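Local atomic coordinates of cellulase (Soil metagenome, PDB entry 5I2U), a protein that probably hydrolyses the beta-1,4-glucosidic links of cellulose, as a salt-tolerant, TIM-barrel member of glycoside hydrolase family 5. Residues A[60-66]-A[91-97]; A[163-169]-A[194-200]; A[232-237]-A[269-273]. One frame throughout, in Å; residues are numbered along the deposited sequence.

Contact 1 (A[60-66]-A[91-97]); sequences SLGWHNL and AMGLEIE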
loop_
_atom_site.group_PDB
_atom_site.type_symbol
_atom_site.label_atom_id
_atom_site.label_comp_id
_atom_site.label_asym_id
_atom_site.label_seq_id
_atom_site.Cartn_x
_atom_site.Cartn_y
_atom_site.Cartn_z
ATOM N N SER A 60 -2.815 -5.923 1.161
ATOM C CA SER A 60 -1.978 -5.974 -0.028
ATOM C C SER A 60 -1.822 -7.400 -0.524
ATOM O O SER A 60 -1.567 -8.314 0.262
ATOM C CB SER A 60 -0.596 -5.423 0.273
ATOM O OG SER A 60 0.194 -5.336 -0.904
ATOM N N LEU A 61 -1.983 -7.584 -1.836
ATOM C CA LEU A 61 -1.545 -8.820 -2.484
ATOM C C LEU A 61 -0.036 -8.797 -2.367
ATOM O O LEU A 61 0.561 -7.727 -2.197
ATOM C CB LEU A 61 -1.970 -8.876 -3.948
ATOM C CG LEU A 61 -3.474 -8.758 -4.226
ATOM C CD1 LEU A 61 -3.767 -8.737 -5.716
ATOM C CD2 LEU A 61 -4.250 -9.893 -3.571
ATOM N N GLY A 62 0.586 -9.966 -2.378
ATOM C CA GLY A 62 2.040 -10.030 -2.325
ATOM C C GLY A 62 2.625 -9.819 -3.717
ATOM O O GLY A 62 1.897 -9.742 -4.709
ATOM N N TRP A 63 3.949 -9.734 -3.777
ATOM C CA TRP A 63 4.702 -9.721 -5.032
ATOM C C TRP A 63 3.944 -10.507 -6.105
ATOM O O TRP A 63 3.746 -11.707 -5.942
ATOM C CB TRP A 63 6.068 -10.392 -4.861
ATOM C CG TRP A 63 6.968 -9.821 -3.847
ATOM C CD1 TRP A 63 6.906 -10.000 -2.497
ATOM C CD2 TRP A 63 8.127 -9.022 -4.087
ATOM N NE1 TRP A 63 7.924 -9.324 -1.875
ATOM C CE2 TRP A 63 8.693 -8.718 -2.831
ATOM C CE3 TRP A 63 8.726 -8.507 -5.239
ATOM C CZ2 TRP A 63 9.843 -7.945 -2.693
ATOM C CZ3 TRP A 63 9.859 -7.714 -5.101
ATOM C CH2 TRP A 63 10.408 -7.444 -3.831
ATOM N N HIS A 64 3.490 -9.848 -7.169
ATOM C CA HIS A 64 2.731 -10.551 -8.230
ATOM C C HIS A 64 3.536 -11.710 -8.834
ATOM O O HIS A 64 2.976 -12.727 -9.194
ATOM C CB HIS A 64 2.275 -9.589 -9.357
ATOM C CG HIS A 64 3.295 -9.408 -10.437
ATOM N ND1 HIS A 64 4.328 -8.508 -10.334
ATOM C CD2 HIS A 64 3.470 -10.044 -11.622
ATOM C CE1 HIS A 64 5.092 -8.584 -11.406
ATOM N NE2 HIS A 64 4.595 -9.510 -12.203
ATOM N N ASN A 65 4.851 -11.533 -8.945
ATOM C CA ASN A 65 5.726 -12.567 -9.507
ATOM C C ASN A 65 5.928 -13.811 -8.605
ATOM O O ASN A 65 6.461 -14.826 -9.081
ATOM C CB ASN A 65 7.062 -11.990 -10.021
ATOM C CG ASN A 65 7.753 -11.051 -9.032
ATOM O OD1 ASN A 65 7.104 -10.293 -8.329
ATOM N ND2 ASN A 65 9.085 -11.054 -9.040
ATOM N N LEU A 66 5.465 -13.739 -7.345
ATOM C CA LEU A 66 5.488 -14.859 -6.416
ATOM C C LEU A 66 4.135 -15.515 -6.189
ATOM O O LEU A 66 4.048 -16.736 -6.100
ATOM C CB LEU A 66 6.070 -14.423 -5.087
ATOM C CG LEU A 66 7.493 -13.897 -5.138
ATOM C CD1 LEU A 66 8.038 -13.747 -3.735
ATOM C CD2 LEU A 66 8.396 -14.810 -5.960
ATOM N N ALA A 91 0.874 -5.294 -5.657
ATOM C CA ALA A 91 2.312 -5.221 -5.502
ATOM C C ALA A 91 3.000 -5.745 -6.756
ATOM O O ALA A 91 3.293 -6.940 -6.869
ATOM C CB ALA A 91 2.750 -5.995 -4.262
ATOM N N MET A 92 3.281 -4.832 -7.686
ATOM C CA MET A 92 3.965 -5.183 -8.922
ATOM C C MET A 92 5.462 -5.258 -8.684
ATOM O O MET A 92 6.154 -4.247 -8.661
ATOM C CB MET A 92 3.633 -4.196 -10.040
ATOM C CG MET A 92 4.050 -4.713 -11.407
ATOM S SD MET A 92 3.832 -3.485 -12.708
ATOM C CE MET A 92 5.195 -2.374 -12.362
ATOM N N GLY A 93 5.935 -6.478 -8.449
ATOM C CA GLY A 93 7.340 -6.801 -8.290
ATOM C C GLY A 93 8.264 -6.284 -9.356
ATOM O O GLY A 93 8.054 -6.540 -10.547
ATOM N N LEU A 94 9.283 -5.548 -8.910
ATOM C CA LEU A 94 10.392 -5.117 -9.764
ATOM C C LEU A 94 11.692 -5.865 -9.448
ATOM O O LEU A 94 12.723 -5.527 -9.997
ATOM C CB LEU A 94 10.589 -3.595 -9.640
ATOM C CG LEU A 94 9.829 -2.657 -10.598
ATOM C CD1 LEU A 94 10.415 -2.561 -12.001
ATOM C CD2 LEU A 94 8.347 -3.015 -10.618
ATOM N N GLU A 95 11.633 -6.840 -8.540
ATOM C CA GLU A 95 12.782 -7.632 -8.105
ATOM C C GLU A 95 12.332 -9.078 -8.103
ATOM O O GLU A 95 11.133 -9.348 -8.172
ATOM C CB GLU A 95 13.264 -7.266 -6.673
ATOM C CG GLU A 95 13.116 -5.810 -6.263
ATOM C CD GLU A 95 14.067 -4.848 -6.955
ATOM O OE1 GLU A 95 14.736 -5.217 -7.936
ATOM O OE2 GLU A 95 14.173 -3.701 -6.477
ATOM N N ILE A 96 13.297 -9.995 -8.002
ATOM C CA ILE A 96 13.043 -11.440 -8.000
ATOM C C ILE A 96 12.642 -11.855 -9.431
ATOM O O ILE A 96 12.222 -11.018 -10.234
ATOM C CB ILE A 96 11.987 -11.879 -6.928
ATOM C CG1 ILE A 96 12.344 -11.315 -5.537
ATOM C CG2 ILE A 96 11.876 -13.400 -6.847
ATOM C CD1 ILE A 96 11.215 -11.351 -4.522
ATOM N N GLU A 97 12.866 -13.129 -9.750
ATOM C CA GLU A 97 12.615 -13.701 -11.067
ATOM C C GLU A 97 11.207 -13.375 -11.557
ATOM O O GLU A 97 10.257 -13.360 -10.776
ATOM C CB GLU A 97 12.788 -15.237 -11.019
ATOM C CG GLU A 97 14.231 -15.755 -10.976
ATOM C CD GLU A 97 14.864 -15.777 -9.591
ATOM O OE1 GLU A 97 14.435 -15.022 -8.695
ATOM O OE2 GLU A 97 15.814 -16.557 -9.384
HETATM O O HOH W 1 9.334 -15.444 -9.356
#
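Ile-96 lays its CD1 methyl over one face of the Trp-63 indole, 3.7 Å from the centroid of the six-membered ring and 6° off the ring normal, a CH-pi contact. Ile-96 CG2 reaches Leu-66 CD2 at 3.9 Å, so one isoleucine serves both neighbours. The far corner of the indole packs on Glu-95, Trp-63 CZ3 lying 3.8 Å from Glu-95 CB, while that carboxylate turns away to the backbone N-H groups of His-132 and Asn-133.

Asn-65 ties the second loop down. Its CG sits between the backbone N and the carbonyl carbon (chi1 48°), which carries the amide to the peptides beyond Gly-93. Asn-65 ND2 spends one hydrogen on Glu-95 O (2.8 Å) and the other on Glu-97 O (3.1 Å), both close to the amide plane. Water 1 links Glu-97 O to Asn-65 O. Gly-93 carries no CB, which would collide with Asn-65 OD1. Nearer the barrel, His-64 N donates to Ala-91 O at 2.9 Å, and Gly-93 N makes a weak bond to His-64 ND1.

These loops leave the C-terminal ends of strands 57-61 and 87-93, the end at which TIM-barrel enzymes bind substrate. The two-bond grip on the asparagine amide is likely to hold the 95-97 loop beside Trp-63, whose NE1 weakly bonds a glycerol probably from the crystallisation liquor; the partly exposed indole at this barrel end is consistent with a sugar-binding surface.

Contact 2 (A[163-169]-A[194-200]); sequences EPDYFEW and VGSPHWD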
loop_
_atom_site.group_PDB
_atom_site.type_symbol
_atom_site.label_atom_id
_atom_site.label_comp_id
_atom_site.label_asym_id
_atom_site.label_seq_id
_atom_site.Cartn_x
_atom_site.Cartn_y
_atom_site.Cartn_z
ATOM N N GLU A 163 9.831 0.228 -1.292
ATOM C CA GLU A 163 10.721 0.255 -0.150
ATOM C C GLU A 163 12.131 0.523 -0.639
ATOM O O GLU A 163 12.884 -0.409 -0.911
ATOM C CB GLU A 163 10.659 -1.078 0.612
ATOM C CG GLU A 163 9.546 -1.165 1.640
ATOM C CD GLU A 163 9.581 -2.442 2.462
ATOM O OE1 GLU A 163 10.361 -3.362 2.176
ATOM O OE2 GLU A 163 8.788 -2.538 3.406
ATOM N N PRO A 164 12.485 1.810 -0.781
ATOM C CA PRO A 164 13.884 2.130 -0.970
ATOM C C PRO A 164 14.661 1.650 0.264
ATOM O O PRO A 164 14.214 1.894 1.391
ATOM C CB PRO A 164 13.904 3.659 -1.081
ATOM C CG PRO A 164 12.485 4.101 -1.216
ATOM C CD PRO A 164 11.625 3.002 -0.688
ATOM N N ASP A 165 15.764 0.930 0.047
ATOM C CA ASP A 165 16.601 0.442 1.156
ATOM C C ASP A 165 17.808 1.378 1.419
ATOM O O ASP A 165 17.675 2.339 2.187
ATOM C CB ASP A 165 17.002 -1.057 1.024
ATOM C CG ASP A 165 17.469 -1.460 -0.382
ATOM O OD1 ASP A 165 17.964 -0.594 -1.151
ATOM O OD2 ASP A 165 17.350 -2.659 -0.705
ATOM N N TYR A 166 18.943 1.131 0.764
ATOM C CA TYR A 166 20.211 1.788 1.110
ATOM C C TYR A 166 20.467 2.959 0.141
ATOM O O TYR A 166 21.163 2.834 -0.880
ATOM C CB TYR A 166 21.346 0.760 1.116
ATOM C CG TYR A 166 20.980 -0.526 1.842
ATOM C CD1 TYR A 166 21.022 -0.610 3.239
ATOM C CD2 TYR A 166 20.577 -1.658 1.127
ATOM C CE1 TYR A 166 20.690 -1.793 3.900
ATOM C CE2 TYR A 166 20.242 -2.837 1.774
ATOM C CZ TYR A 166 20.300 -2.902 3.160
ATOM O OH TYR A 166 19.950 -4.076 3.785
ATOM N N PHE A 167 19.833 4.084 0.464
ATOM C CA PHE A 167 19.899 5.312 -0.319
ATOM C C PHE A 167 19.860 6.478 0.650
ATOM O O PHE A 167 19.375 6.343 1.779
ATOM C CB PHE A 167 18.694 5.445 -1.254
ATOM C CG PHE A 167 18.643 4.418 -2.348
ATOM C CD1 PHE A 167 18.018 3.197 -2.140
ATOM C CD2 PHE A 167 19.178 4.687 -3.596
ATOM C CE1 PHE A 167 17.955 2.248 -3.155
ATOM C CE2 PHE A 167 19.123 3.749 -4.620
ATOM C CZ PHE A 167 18.510 2.522 -4.400
ATOM N N GLU A 168 20.375 7.615 0.198
ATOM C CA GLU A 168 20.176 8.876 0.891
ATOM C C GLU A 168 18.799 9.390 0.463
ATOM O O GLU A 168 18.370 9.160 -0.671
ATOM C CB GLU A 168 21.282 9.886 0.543
ATOM C CG GLU A 168 21.851 10.618 1.778
ATOM C CD GLU A 168 22.559 9.659 2.720
ATOM O OE1 GLU A 168 23.407 8.888 2.224
ATOM O OE2 GLU A 168 22.243 9.653 3.942
ATOM N N TRP A 169 18.115 10.089 1.360
ATOM C CA TRP A 169 16.798 10.647 1.059
ATOM C C TRP A 169 16.812 11.548 -0.180
ATOM O O TRP A 169 15.868 11.518 -0.969
ATOM C CB TRP A 169 16.229 11.399 2.273
ATOM C CG TRP A 169 15.094 12.331 1.939
ATOM C CD1 TRP A 169 15.065 13.680 2.139
ATOM C CD2 TRP A 169 13.844 11.991 1.317
ATOM N NE1 TRP A 169 13.874 14.200 1.690
ATOM C CE2 TRP A 169 13.108 13.188 1.173
ATOM C CE3 TRP A 169 13.279 10.792 0.857
ATOM C CZ2 TRP A 169 11.829 13.222 0.599
ATOM C CZ3 TRP A 169 12.001 10.825 0.281
ATOM C CH2 TRP A 169 11.294 12.033 0.159
ATOM N N VAL A 194 4.661 8.254 -1.478
ATOM C CA VAL A 194 6.111 8.404 -1.677
ATOM C C VAL A 194 6.892 7.649 -0.612
ATOM O O VAL A 194 6.757 7.919 0.571
ATOM C CB VAL A 194 6.519 9.892 -1.640
ATOM C CG1 VAL A 194 8.040 10.060 -1.721
ATOM C CG2 VAL A 194 5.837 10.636 -2.775
ATOM N N GLY A 195 7.726 6.721 -1.056
ATOM C CA GLY A 195 8.559 5.936 -0.183
ATOM C C GLY A 195 9.770 6.714 0.274
ATOM O O GLY A 195 10.100 7.753 -0.296
ATOM N N SER A 196 10.430 6.192 1.304
ATOM C CA SER A 196 11.644 6.786 1.844
ATOM C C SER A 196 12.634 5.687 2.253
ATOM O O SER A 196 12.240 4.515 2.380
ATOM C CB SER A 196 11.312 7.714 3.019
ATOM O OG SER A 196 10.690 7.023 4.076
ATOM N N PRO A 197 13.923 6.054 2.449
ATOM C CA PRO A 197 14.935 5.014 2.675
ATOM C C PRO A 197 14.759 4.224 3.968
ATOM O O PRO A 197 14.011 4.636 4.868
ATOM C CB PRO A 197 16.267 5.788 2.679
ATOM C CG PRO A 197 15.967 7.116 2.086
ATOM C CD PRO A 197 14.533 7.397 2.411
ATOM N N HIS A 198 15.446 3.088 4.020
ATOM C CA HIS A 198 15.314 2.109 5.094
ATOM C C HIS A 198 13.875 1.616 5.224
ATOM O O HIS A 198 13.293 1.626 6.305
ATOM C CB HIS A 198 15.890 2.647 6.418
ATOM C CG HIS A 198 17.373 2.829 6.382
ATOM N ND1 HIS A 198 17.971 4.064 6.265
ATOM C CD2 HIS A 198 18.381 1.925 6.416
ATOM C CE1 HIS A 198 19.283 3.914 6.239
ATOM N NE2 HIS A 198 19.558 2.626 6.332
ATOM N N TRP A 199 13.322 1.171 4.097
ATOM C CA TRP A 199 12.016 0.509 4.041
ATOM C C TRP A 199 10.908 1.411 4.560
ATOM O O TRP A 199 10.079 0.998 5.365
ATOM C CB TRP A 199 12.095 -0.844 4.780
ATOM C CG TRP A 199 13.270 -1.634 4.289
ATOM C CD1 TRP A 199 13.345 -2.340 3.122
ATOM C CD2 TRP A 199 14.569 -1.730 4.901
ATOM N NE1 TRP A 199 14.586 -2.909 2.991
ATOM C CE2 TRP A 199 15.360 -2.551 4.068
ATOM C CE3 TRP A 199 15.129 -1.224 6.083
ATOM C CZ2 TRP A 199 16.687 -2.876 4.373
ATOM C CZ3 TRP A 199 16.450 -1.546 6.395
ATOM C CH2 TRP A 199 17.218 -2.369 5.537
ATOM N N ASP A 200 10.914 2.653 4.081
ATOM C CA ASP A 200 9.980 3.691 4.525
ATOM C C ASP A 200 9.998 3.895 6.055
ATOM O O ASP A 200 8.941 3.977 6.688
ATOM C CB ASP A 200 8.564 3.415 4.021
ATOM C CG ASP A 200 8.540 2.962 2.572
ATOM O OD1 ASP A 200 9.117 3.669 1.713
ATOM O OD2 ASP A 200 7.945 1.894 2.294
HETATM O O HOH W 2 15.768 -4.569 0.927
#
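Pro-197 and Trp-169 form the apolar centre: the pyrrolidine ring crosses the indole at about a right angle, Pro-197 CD meeting Trp-169 CE3 at 3.9 Å along the ring edge. Val-194 CG1 extends that edge beside CH2, and Pro-164 lies over the peptide of Ser-196.

Outward lies an aromatic pair. Trp-199 presents its edge to the face of Tyr-166, in an offset edge-to-face arrangement with ring planes at 85° and centroids 5.5 Å apart, while Asp-165 CB packs against Trp-199 NE1 at 3.6 Å.

Two backbone bonds bind the loops together. Trp-199 N donates to Pro-164 O (2.9 Å), and His-198 N to Asp-165 O (3.0 Å). Positive phi values from His-198 to Asp-200 give a left-handed turn. At the polar rim, water 2 accepts from Trp-199 NE1 and donates to Asp-165 OD2. With an alanine in place of Trp-199 the indole is gone, and the Tyr-166 ring would probably be freer to turn, with water 2 left without its N-H donor. Buried beside Trp-199, Glu-163 brings OE1 to 3.3 Å from Trp-199 CD1 while its OE2 bonds His-222; its place in an Asn-Glu-Pro sequence after the fourth strand is consistent with the acid/base position of family 5 enzymes.

Residues 163-169 lead from strand 156-159 into helix 169-186, and 194-200 continues strand 192-194. Trp-169 touches Tyr-219 of strand 217-224 and Leu-205 of helix 203-208.

Contact 3 (A[232-237]-A[269-273]); sequences LRDRTD and TYVDW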
loop_
_atom_site.group_PDB
_atom_site.type_symbol
_atom_site.label_atom_id
_atom_site.label_comp_id
_atom_site.label_asym_id
_atom_site.label_seq_id
_atom_site.Cartn_x
_atom_site.Cartn_y
_atom_site.Cartn_z
ATOM N N LEU A 232 9.596 3.904 16.077
ATOM C CA LEU A 232 9.068 4.150 14.735
ATOM C C LEU A 232 7.739 4.927 14.758
ATOM O O LEU A 232 7.501 5.796 13.902
ATOM C CB LEU A 232 8.933 2.825 13.970
ATOM C CG LEU A 232 8.479 2.844 12.503
ATOM C CD1 LEU A 232 9.219 3.880 11.668
ATOM C CD2 LEU A 232 8.643 1.459 11.877
ATOM N N ARG A 233 6.885 4.622 15.741
ATOM C CA ARG A 233 5.653 5.394 15.980
ATOM C C ARG A 233 5.941 6.839 16.406
ATOM O O ARG A 233 5.242 7.768 15.983
ATOM C CB ARG A 233 4.805 4.736 17.056
ATOM C CG ARG A 233 4.209 3.393 16.676
ATOM C CD ARG A 233 3.135 2.991 17.688
ATOM N NE ARG A 233 3.704 2.655 18.998
ATOM C CZ ARG A 233 4.132 1.449 19.381
ATOM N NH1 ARG A 233 4.076 0.387 18.568
ATOM N NH2 ARG A 233 4.626 1.298 20.611
ATOM N N ASP A 234 6.971 7.004 17.244
ATOM C CA ASP A 234 7.393 8.320 17.751
ATOM C C ASP A 234 8.006 9.160 16.633
ATOM O O ASP A 234 7.678 10.349 16.491
ATOM C CB ASP A 234 8.417 8.174 18.888
ATOM C CG ASP A 234 7.830 7.550 20.141
ATOM O OD1 ASP A 234 6.644 7.791 20.447
ATOM O OD2 ASP A 234 8.572 6.848 20.855
ATOM N N ARG A 235 8.887 8.531 15.847
ATOM C CA ARG A 235 9.419 9.150 14.635
ATOM C C ARG A 235 8.309 9.568 13.669
ATOM O O ARG A 235 8.342 10.674 13.136
ATOM C CB ARG A 235 10.359 8.208 13.913
ATOM C CG ARG A 235 10.997 8.836 12.688
ATOM C CD ARG A 235 11.942 7.867 12.014
ATOM N NE ARG A 235 13.131 7.624 12.813
ATOM C CZ ARG A 235 14.154 6.861 12.431
ATOM N NH1 ARG A 235 14.145 6.245 11.245
ATOM N NH2 ARG A 235 15.200 6.708 13.247
ATOM N N THR A 236 7.335 8.689 13.456
ATOM C CA THR A 236 6.224 8.999 12.558
ATOM C C THR A 236 5.392 10.168 13.093
ATOM O O THR A 236 5.069 11.082 12.333
ATOM C CB THR A 236 5.343 7.750 12.292
ATOM O OG1 THR A 236 6.145 6.738 11.651
ATOM C CG2 THR A 236 4.163 8.079 11.403
ATOM N N ASP A 237 5.053 10.141 14.384
ATOM C CA ASP A 237 4.333 11.257 15.025
ATOM C C ASP A 237 5.067 12.597 14.882
ATOM O O ASP A 237 4.452 13.620 14.549
ATOM C CB ASP A 237 4.077 10.977 16.513
ATOM C CG ASP A 237 2.851 10.105 16.763
ATOM O OD1 ASP A 237 1.904 10.094 15.945
ATOM O OD2 ASP A 237 2.821 9.434 17.817
ATOM N N THR A 269 -1.385 -2.530 19.404
ATOM C CA THR A 269 -0.830 -1.230 19.813
ATOM C C THR A 269 -0.702 -0.318 18.590
ATOM O O THR A 269 -1.162 0.825 18.602
ATOM C CB THR A 269 0.536 -1.395 20.478
ATOM O OG1 THR A 269 0.411 -2.215 21.642
ATOM C CG2 THR A 269 1.128 -0.038 20.870
ATOM N N TYR A 270 -0.121 -0.859 17.525
ATOM C CA TYR A 270 0.026 -0.132 16.256
ATOM C C TYR A 270 -1.307 0.253 15.638
ATOM O O TYR A 270 -1.504 1.409 15.268
ATOM C CB TYR A 270 0.844 -0.951 15.250
ATOM C CG TYR A 270 2.338 -0.712 15.285
ATOM C CD1 TYR A 270 2.893 0.401 14.648
ATOM C CD2 TYR A 270 3.202 -1.606 15.912
ATOM C CE1 TYR A 270 4.260 0.619 14.660
ATOM C CE2 TYR A 270 4.573 -1.396 15.917
ATOM C CZ TYR A 270 5.090 -0.279 15.289
ATOM O OH TYR A 270 6.440 -0.057 15.290
ATOM N N VAL A 271 -2.236 -0.691 15.546
ATOM C CA VAL A 271 -3.546 -0.380 14.966
ATOM C C VAL A 271 -4.286 0.696 15.770
ATOM O O VAL A 271 -4.843 1.630 15.187
ATOM C CB VAL A 271 -4.427 -1.629 14.776
ATOM C CG1 VAL A 271 -5.836 -1.247 14.317
ATOM C CG2 VAL A 271 -3.795 -2.549 13.743
ATOM N N ASP A 272 -4.269 0.581 17.096
ATOM C CA ASP A 272 -4.910 1.581 17.958
ATOM C C ASP A 272 -4.263 2.958 17.793
ATOM O O ASP A 272 -4.961 3.973 17.747
ATOM C CB ASP A 272 -4.888 1.136 19.438
ATOM C CG ASP A 272 -5.953 0.079 19.760
ATOM O OD1 ASP A 272 -6.829 -0.218 18.920
ATOM O OD2 ASP A 272 -5.924 -0.449 20.879
ATOM N N TRP A 273 -2.935 2.976 17.699
ATOM C CA TRP A 273 -2.186 4.202 17.460
ATOM C C TRP A 273 -2.564 4.829 16.111
ATOM O O TRP A 273 -2.839 6.020 16.039
ATOM C CB TRP A 273 -0.671 3.932 17.555
ATOM C CG TRP A 273 0.169 5.012 16.990
ATOM C CD1 TRP A 273 0.453 6.214 17.562
ATOM C CD2 TRP A 273 0.853 4.991 15.729
ATOM N NE1 TRP A 273 1.271 6.948 16.736
ATOM C CE2 TRP A 273 1.531 6.221 15.603
ATOM C CE3 TRP A 273 0.949 4.055 14.688
ATOM C CZ2 TRP A 273 2.300 6.537 14.477
ATOM C CZ3 TRP A 273 1.707 4.363 13.575
ATOM C CH2 TRP A 273 2.377 5.596 13.475
#
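Arg-233 runs between the rings of Trp-273 and Tyr-270, joining two successive helices on the outer wall of the TIM barrel. Helices 230-241 and 264-276 run side by side in the same direction, their short segments only 14° apart, as expected of alpha units that alternate with parallel strands.

Followed outward, the arginine touches something at nearly every atom. CB starts against Trp-273 CE2 at 3.9 Å. CG then lies over the centre of the six-membered indole ring, 3.8 Å from its centroid, in a CH-pi contact, and also meets Tyr-270 CE1 at 3.4 Å. CD continues across the indole, 3.6 Å from Trp-273 CD2. There the chain bends (chi3 -70°), turning the guanidinium over the phenol. NH1 descends to 3.2 Å from Tyr-270 CE2, and the guanidinium plane stands steeply on the ring, at 75° to it, so that an N-H corner rather than a flat face meets the pi cloud in this cation-pi pair. The guanidinium has one of its own faces covered by the CG2 methyl of Thr-269, 3.7 Å from CZ. Both aromatic rings are thus bridged by one long chain whose methylenes serve the apolar surface and whose charge sits over the tyrosine.

Behind this layer, Tyr-270 stacks on Phe-223 of strand 217-224 and sends its hydroxyl to His-228 O, while Trp-273 and Leu-232 rest on Met-221 of the same strand. Thr-236 CG2 fills in at the indole edge. Asp-237, whose OD1 forms a salt bridge with Arg-277, completes the contact: Trp-273 NE1 donates to its OD2 at 3.1 Å, on the syn side but well out of the carboxylate plane, with a weaker bond to OD1.

How the contacts relate
From the N terminus, contact 1 comes first, closing the chain around helix 73-81 so that the loops after strands 57-61 and 87-93 meet. Contact 2 does the same around helix 169-186, after strands 156-159 and 192-194. Contact 3 closes a different kind of loop, one that passes through strand 246-252 and returns helix 264-276 to the side of helix 230-241. The three follow in series, without nesting or crossing. Contacts 1 and 3 lie on opposite sides of the chain's centre, their centres about 27 Å apart, whereas contacts 2 and 3 approach to about 5 Å between nearest atoms. Together they tie loops at the barrel mouth and helices of its outer wall.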